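Local coordinates for aerolysin-like protein (Bombina maxima, PDB 6LH8), which probably forms membrane pores as a member of the aerolysin family, and may take part in modulating endolysosomes in toad cells, at residues M25-I30 with V35-K40; T100-V105 with T109-I114. One frame throughout, in Å; residues are numbered along the deposited sequence.

Interaction 1: M25-I30 with V35-K40; sequences MVASNI and VEFYLK
One hydrogen bond crosses between 25-30 and 35-40: Tyr38 OH donates to Val26 O over 2.5 Å, a short separation. The C=O...donor angle is 139°. The hydroxyl is tilted a little from the carbonyl plane, while the oxygen lies in the plane of the tyrosine ring at its edge. The same hydroxyl rests 3.2 Å from Ala27 CB, which meets the ring obliquely.

Apolar packing makes up most of the rest, and Met25 carries most of it. Its CB approaches Phe37 CZ at 4.0 Å, from the edge of that ring. The chain then bends at chi3 (78°), which turns CE back to touch Phe37 CE2, and Leu39 CD1 at 4.1 Å. A Met-aromatic contact accompanies this, Met25 SD lying at the edge, 5.4 Å from the Phe37 ring centroid. Ala27 CB meets the same edge at CE1.

This is a surface contact in which Phe37 is the one buried residue. The segments run nearly antiparallel, 164° apart, but share no backbone bonds; side chains bridge them, with Ala27 CA 7.9 Å from Phe37 CA. At this end of an elongated molecule of long antiparallel strands, 25-30 ends outermost strand 4-28, bonded to strand 110-130; 35-40 precedes strand 41-53 and bonds to 101-105.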
loop_
_atom_site.group_PDB
_atom_site.type_symbol
_atom_site.label_atom_id
_atom_site.label_comp_id
_atom_site.label_asym_id
_atom_site.label_seq_id
_atom_site.Cartn_x
_atom_site.Cartn_y
_atom_site.Cartn_z
ATOM N N MET A 25 6.089 -19.049 -10.770
ATOM C CA MET A 25 6.115 -19.526 -12.153
ATOM C C MET A 25 7.274 -20.504 -12.295
ATOM O O MET A 25 8.404 -20.169 -11.934
ATOM C CB MET A 25 6.285 -18.363 -13.149
ATOM C CG MET A 25 5.318 -17.194 -12.966
ATOM S SD MET A 25 5.715 -15.729 -13.962
ATOM C CE MET A 25 5.097 -16.241 -15.561
ATOM N N VAL A 26 7.008 -21.705 -12.829
ATOM C CA VAL A 26 8.035 -22.741 -12.910
ATOM C C VAL A 26 8.248 -23.188 -14.356
ATOM O O VAL A 26 7.319 -23.184 -15.170
ATOM C CB VAL A 26 7.689 -23.948 -12.011
ATOM C CG1 VAL A 26 6.578 -24.790 -12.626
ATOM C CG2 VAL A 26 8.924 -24.785 -11.761
ATOM N N ALA A 27 9.493 -23.566 -14.673
ATOM C CA ALA A 27 9.852 -24.066 -16.000
ATOM C C ALA A 27 11.101 -24.936 -15.904
ATOM O O ALA A 27 11.940 -24.742 -15.018
ATOM C CB ALA A 27 10.086 -22.912 -16.982
ATOM N N SER A 28 11.229 -25.882 -16.845
ATOM C CA SER A 28 12.322 -26.852 -16.863
ATOM C C SER A 28 12.951 -26.938 -18.251
ATOM O O SER A 28 12.277 -26.756 -19.270
ATOM C CB SER A 28 11.843 -28.245 -16.434
ATOM O OG SER A 28 11.395 -28.247 -15.088
ATOM N N ASN A 29 14.248 -27.262 -18.280
ATOM C CA ASN A 29 15.075 -27.176 -19.481
ATOM C C ASN A 29 15.857 -28.468 -19.705
ATOM O O ASN A 29 15.981 -29.320 -18.821
ATOM C CB ASN A 29 16.047 -25.989 -19.386
ATOM C CG ASN A 29 16.777 -25.714 -20.691
ATOM O OD1 ASN A 29 16.681 -26.476 -21.651
ATOM N ND2 ASN A 29 17.514 -24.621 -20.726
ATOM N N ILE A 30 16.409 -28.587 -20.912
ATOM C CA ILE A 30 17.189 -29.749 -21.312
ATOM C C ILE A 30 18.083 -29.437 -22.516
ATOM O O ILE A 30 18.372 -28.277 -22.815
ATOM C CB ILE A 30 16.269 -30.939 -21.621
ATOM C CG1 ILE A 30 17.084 -32.233 -21.640
ATOM C CG2 ILE A 30 15.513 -30.713 -22.937
ATOM C CD1 ILE A 30 17.459 -32.721 -20.259
ATOM N N VAL A 35 15.595 -22.790 -23.711
ATOM C CA VAL A 35 14.399 -22.110 -24.189
ATOM C C VAL A 35 14.251 -20.779 -23.472
ATOM O O VAL A 35 14.635 -20.615 -22.315
ATOM C CB VAL A 35 13.151 -22.989 -23.984
ATOM C CG1 VAL A 35 11.995 -22.454 -24.827
ATOM C CG2 VAL A 35 13.463 -24.428 -24.293
ATOM N N GLU A 36 13.648 -19.821 -24.162
ATOM C CA GLU A 36 13.299 -18.557 -23.542
ATOM C C GLU A 36 12.119 -18.744 -22.592
ATOM O O GLU A 36 11.385 -19.737 -22.651
ATOM C CB GLU A 36 12.963 -17.503 -24.602
ATOM C CG GLU A 36 11.761 -17.849 -25.462
ATOM C CD GLU A 36 11.124 -16.616 -26.080
ATOM O OE1 GLU A 36 9.947 -16.697 -26.492
ATOM O OE2 GLU A 36 11.801 -15.564 -26.155
ATOM N N PHE A 37 11.944 -17.768 -21.708
ATOM C CA PHE A 37 10.900 -17.802 -20.700
ATOM C C PHE A 37 9.580 -17.312 -21.287
ATOM O O PHE A 37 9.542 -16.654 -22.330
ATOM C CB PHE A 37 11.311 -16.949 -19.505
ATOM C CG PHE A 37 10.493 -17.188 -18.267
ATOM C CD1 PHE A 37 10.448 -18.439 -17.678
ATOM C CD2 PHE A 37 9.785 -16.150 -17.684
ATOM C CE1 PHE A 37 9.703 -18.652 -16.534
ATOM C CE2 PHE A 37 9.037 -16.356 -16.545
ATOM C CZ PHE A 37 8.996 -17.609 -15.967
ATOM N N TYR A 38 8.487 -17.635 -20.586
ATOM C CA TYR A 38 7.148 -17.336 -21.094
ATOM C C TYR A 38 6.947 -15.843 -21.341
ATOM O O TYR A 38 6.371 -15.447 -22.362
ATOM C CB TYR A 38 6.081 -17.838 -20.118
ATOM C CG TYR A 38 6.332 -19.186 -19.472
ATOM C CD1 TYR A 38 6.046 -20.369 -20.150
ATOM C CD2 TYR A 38 6.816 -19.279 -18.170
ATOM C CE1 TYR A 38 6.255 -21.612 -19.557
ATOM C CE2 TYR A 38 7.030 -20.524 -17.564
ATOM C CZ TYR A 38 6.744 -21.684 -18.265
ATOM O OH TYR A 38 6.942 -22.916 -17.676
ATOM N N LEU A 39 7.385 -15.000 -20.405
ATOM C CA LEU A 39 7.133 -13.567 -20.467
ATOM C C LEU A 39 8.424 -12.810 -20.218
ATOM O O LEU A 39 9.281 -13.247 -19.446
ATOM C CB LEU A 39 6.092 -13.099 -19.421
ATOM C CG LEU A 39 4.598 -13.422 -19.494
ATOM C CD1 LEU A 39 4.322 -14.908 -19.344
ATOM C CD2 LEU A 39 3.879 -12.644 -18.411
ATOM N N LYS A 40 8.541 -11.650 -20.859
ATOM C CA LYS A 40 9.670 -10.769 -20.591
ATOM C C LYS A 40 9.478 -10.003 -19.289
ATOM O O LYS A 40 10.434 -9.796 -18.537
ATOM C CB LYS A 40 9.854 -9.792 -21.751
ATOM C CG LYS A 40 10.274 -10.453 -23.056
ATOM C CD LYS A 40 11.593 -9.874 -23.564
ATOM C CE LYS A 40 12.193 -10.755 -24.641
ATOM N NZ LYS A 40 11.251 -10.879 -25.787
#

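Interaction 2: T100-V105 with T109-I114; sequences TMPEFV and TKLIVI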
loop_
_atom_site.group_PDB
_atom_site.type_symbol
_atom_site.label_atom_id
_atom_site.label_comp_id
_atom_site.label_asym_id
_atom_site.label_seq_id
_atom_site.Cartn_x
_atom_site.Cartn_y
_atom_site.Cartn_z
ATOM N N THR A 100 10.707 -7.477 -14.193
ATOM C CA THR A 100 11.410 -8.195 -15.253
ATOM C C THR A 100 11.549 -9.677 -14.911
ATOM O O THR A 100 11.907 -10.033 -13.786
ATOM C CB THR A 100 12.795 -7.582 -15.482
ATOM O OG1 THR A 100 12.665 -6.183 -15.750
ATOM C CG2 THR A 100 13.503 -8.260 -16.673
ATOM N N MET A 101 11.272 -10.541 -15.889
ATOM C CA MET A 101 11.396 -11.983 -15.733
ATOM C C MET A 101 12.752 -12.452 -16.234
ATOM O O MET A 101 13.407 -11.757 -17.014
ATOM C CB MET A 101 10.291 -12.701 -16.507
ATOM C CG MET A 101 8.851 -12.391 -16.042
ATOM S SD MET A 101 8.401 -13.141 -14.458
ATOM C CE MET A 101 8.597 -11.758 -13.376
ATOM N N PRO A 102 13.211 -13.625 -15.800
ATOM C CA PRO A 102 14.418 -14.195 -16.412
ATOM C C PRO A 102 14.195 -14.421 -17.900
ATOM O O PRO A 102 13.104 -14.790 -18.338
ATOM C CB PRO A 102 14.627 -15.511 -15.652
ATOM C CG PRO A 102 13.318 -15.795 -14.965
ATOM C CD PRO A 102 12.710 -14.449 -14.687
ATOM N N GLU A 103 15.241 -14.165 -18.687
ATOM C CA GLU A 103 15.099 -14.247 -20.137
ATOM C C GLU A 103 15.040 -15.694 -20.610
ATOM O O GLU A 103 14.215 -16.040 -21.464
ATOM C CB GLU A 103 16.252 -13.502 -20.809
ATOM C CG GLU A 103 15.961 -13.036 -22.218
ATOM C CD GLU A 103 17.215 -12.578 -22.941
ATOM O OE1 GLU A 103 17.230 -12.614 -24.189
ATOM O OE2 GLU A 103 18.184 -12.180 -22.258
ATOM N N PHE A 104 15.884 -16.556 -20.049
ATOM C CA PHE A 104 16.034 -17.924 -20.518
ATOM C C PHE A 104 16.044 -18.893 -19.345
ATOM O O PHE A 104 16.291 -18.515 -18.195
ATOM C CB PHE A 104 17.336 -18.108 -21.310
ATOM C CG PHE A 104 17.346 -17.419 -22.642
ATOM C CD1 PHE A 104 16.705 -17.982 -23.732
ATOM C CD2 PHE A 104 18.013 -16.219 -22.808
ATOM C CE1 PHE A 104 16.716 -17.354 -24.962
ATOM C CE2 PHE A 104 18.033 -15.586 -24.040
ATOM C CZ PHE A 104 17.381 -16.154 -25.116
ATOM N N VAL A 105 15.780 -20.155 -19.662
ATOM C CA VAL A 105 16.068 -21.275 -18.776
ATOM C C VAL A 105 17.373 -21.895 -19.264
ATOM O O VAL A 105 17.431 -22.441 -20.371
ATOM C CB VAL A 105 14.928 -22.301 -18.768
ATOM C CG1 VAL A 105 15.026 -23.187 -17.539
ATOM C CG2 VAL A 105 13.584 -21.598 -18.830
ATOM N N THR A 109 18.249 -27.263 -16.488
ATOM C CA THR A 109 17.790 -26.426 -15.389
ATOM C C THR A 109 16.275 -26.514 -15.232
ATOM O O THR A 109 15.536 -26.523 -16.221
ATOM C CB THR A 109 18.192 -24.950 -15.605
ATOM O OG1 THR A 109 19.617 -24.846 -15.733
ATOM C CG2 THR A 109 17.730 -24.070 -14.442
ATOM N N LYS A 110 15.824 -26.584 -13.978
ATOM C CA LYS A 110 14.455 -26.253 -13.602
ATOM C C LYS A 110 14.474 -24.886 -12.933
ATOM O O LYS A 110 15.261 -24.654 -12.005
ATOM C CB LYS A 110 13.849 -27.293 -12.659
ATOM C CG LYS A 110 12.414 -26.985 -12.245
ATOM C CD LYS A 110 11.840 -28.098 -11.381
ATOM C CE LYS A 110 10.354 -27.903 -11.129
ATOM N NZ LYS A 110 9.512 -28.960 -11.772
ATOM N N LEU A 111 13.635 -23.981 -13.420
ATOM C CA LEU A 111 13.643 -22.588 -12.996
ATOM C C LEU A 111 12.342 -22.266 -12.276
ATOM O O LEU A 111 11.257 -22.574 -12.779
ATOM C CB LEU A 111 13.834 -21.660 -14.199
ATOM C CG LEU A 111 13.844 -20.154 -13.964
ATOM C CD1 LEU A 111 14.907 -19.493 -14.825
ATOM C CD2 LEU A 111 12.475 -19.568 -14.265
ATOM N N ILE A 112 12.456 -21.644 -11.105
ATOM C CA ILE A 112 11.309 -21.196 -10.324
ATOM C C ILE A 112 11.457 -19.701 -10.092
ATOM O O ILE A 112 12.493 -19.248 -9.595
ATOM C CB ILE A 112 11.206 -21.940 -8.979
ATOM C CG1 ILE A 112 11.353 -23.451 -9.179
ATOM C CG2 ILE A 112 9.902 -21.612 -8.285
ATOM C CD1 ILE A 112 12.727 -23.981 -8.808
ATOM N N VAL A 113 10.430 -18.940 -10.457
ATOM C CA VAL A 113 10.321 -17.535 -10.076
ATOM C C VAL A 113 9.303 -17.440 -8.949
ATOM O O VAL A 113 8.141 -17.815 -9.129
ATOM C CB VAL A 113 9.890 -16.644 -11.254
ATOM C CG1 VAL A 113 10.142 -15.189 -10.913
ATOM C CG2 VAL A 113 10.615 -17.029 -12.531
ATOM N N ILE A 114 9.734 -16.919 -7.802
ATOM C CA ILE A 114 8.873 -16.678 -6.648
ATOM C C ILE A 114 8.688 -15.174 -6.541
ATOM O O ILE A 114 9.671 -14.431 -6.422
ATOM C CB ILE A 114 9.472 -17.237 -5.347
ATOM C CG1 ILE A 114 9.806 -18.721 -5.500
ATOM C CG2 ILE A 114 8.504 -16.973 -4.167
ATOM C CD1 ILE A 114 8.604 -19.614 -5.575
#
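Val105, Leu111 and Pro102 lose the most surface where 100-105 packs on 109-114, and no hydrogen bond crosses between the two segments. The contact rests mainly on apolar side chains, with two carbonyl oxygens also in packing contact, on segments whose end-to-end directions lie 165° apart.

Val105 gives the largest share. Its CG1 is set anti to the backbone N (chi1 -161°) and is the methyl that does the touching. It stands 3.6 Å from Thr109 O. It also lies 3.9 Å from Leu111 CB, so one branch spans the backbone of Thr109 and the root of the Leu111 side chain, which it meets at a slant.

Leu111 points toward the opposing segment, and both of its methyls pack on Pro102 CG, CD2 at 3.9 Å. CD1 also touches Phe104 O at 3.8 Å, a packing contact with the carbonyl oxygen.

Pro102 turns its ring to the strand, and CG is the foremost atom, meeting both Leu111 and Val113. Pro102 and Val113 approach tip to tip, CG to CG2 at 3.8 Å, with Pro102 CD also against that methyl. Val113 holds CG2 anti to its carbonyl carbon, while its other branch, CG1, faces Met101 SD at 4.4 Å.

At the far end Thr109 OG1 is hydrogen-bonded to Pro107 O, within the connection joining the two segments. Five of the seven touching residues are buried. Nearly antiparallel yet without a shared backbone bond, the segments are joined by side-chain packing and not by sheet pairing, as part of the apolar interior at this end of the fold. Segment 109-114 opens strand 110-130, which lies between strands 4-28 and 133-154; segment 100-105 follows strand 90-100, bonds through its backbone to 35-40, and sets Pro102 against Val151 of strand 133-154.

The two contacts lie side by side, their centres about 6 Å apart, and are consecutive along the chain. Interaction 1 is a surface contact with one polar bond, whereas interaction 2 is largely buried, has no hydrogen bond across its segments and is mainly apolar. Their strand halves, 25-30 and 109-114, are neighbours in the same sheet, joined by probable backbone hydrogen bonds from Leu111 N to Ala27 O and from Val113 N to Met25 O, the latter 2.8 Å long. Their loop halves, 35-40 and 100-105, are likewise bonded to each other. Each interaction therefore packs one member of the loop pair against one member of the strand pair, with Phe37 touching both Met101 and Leu111 between them.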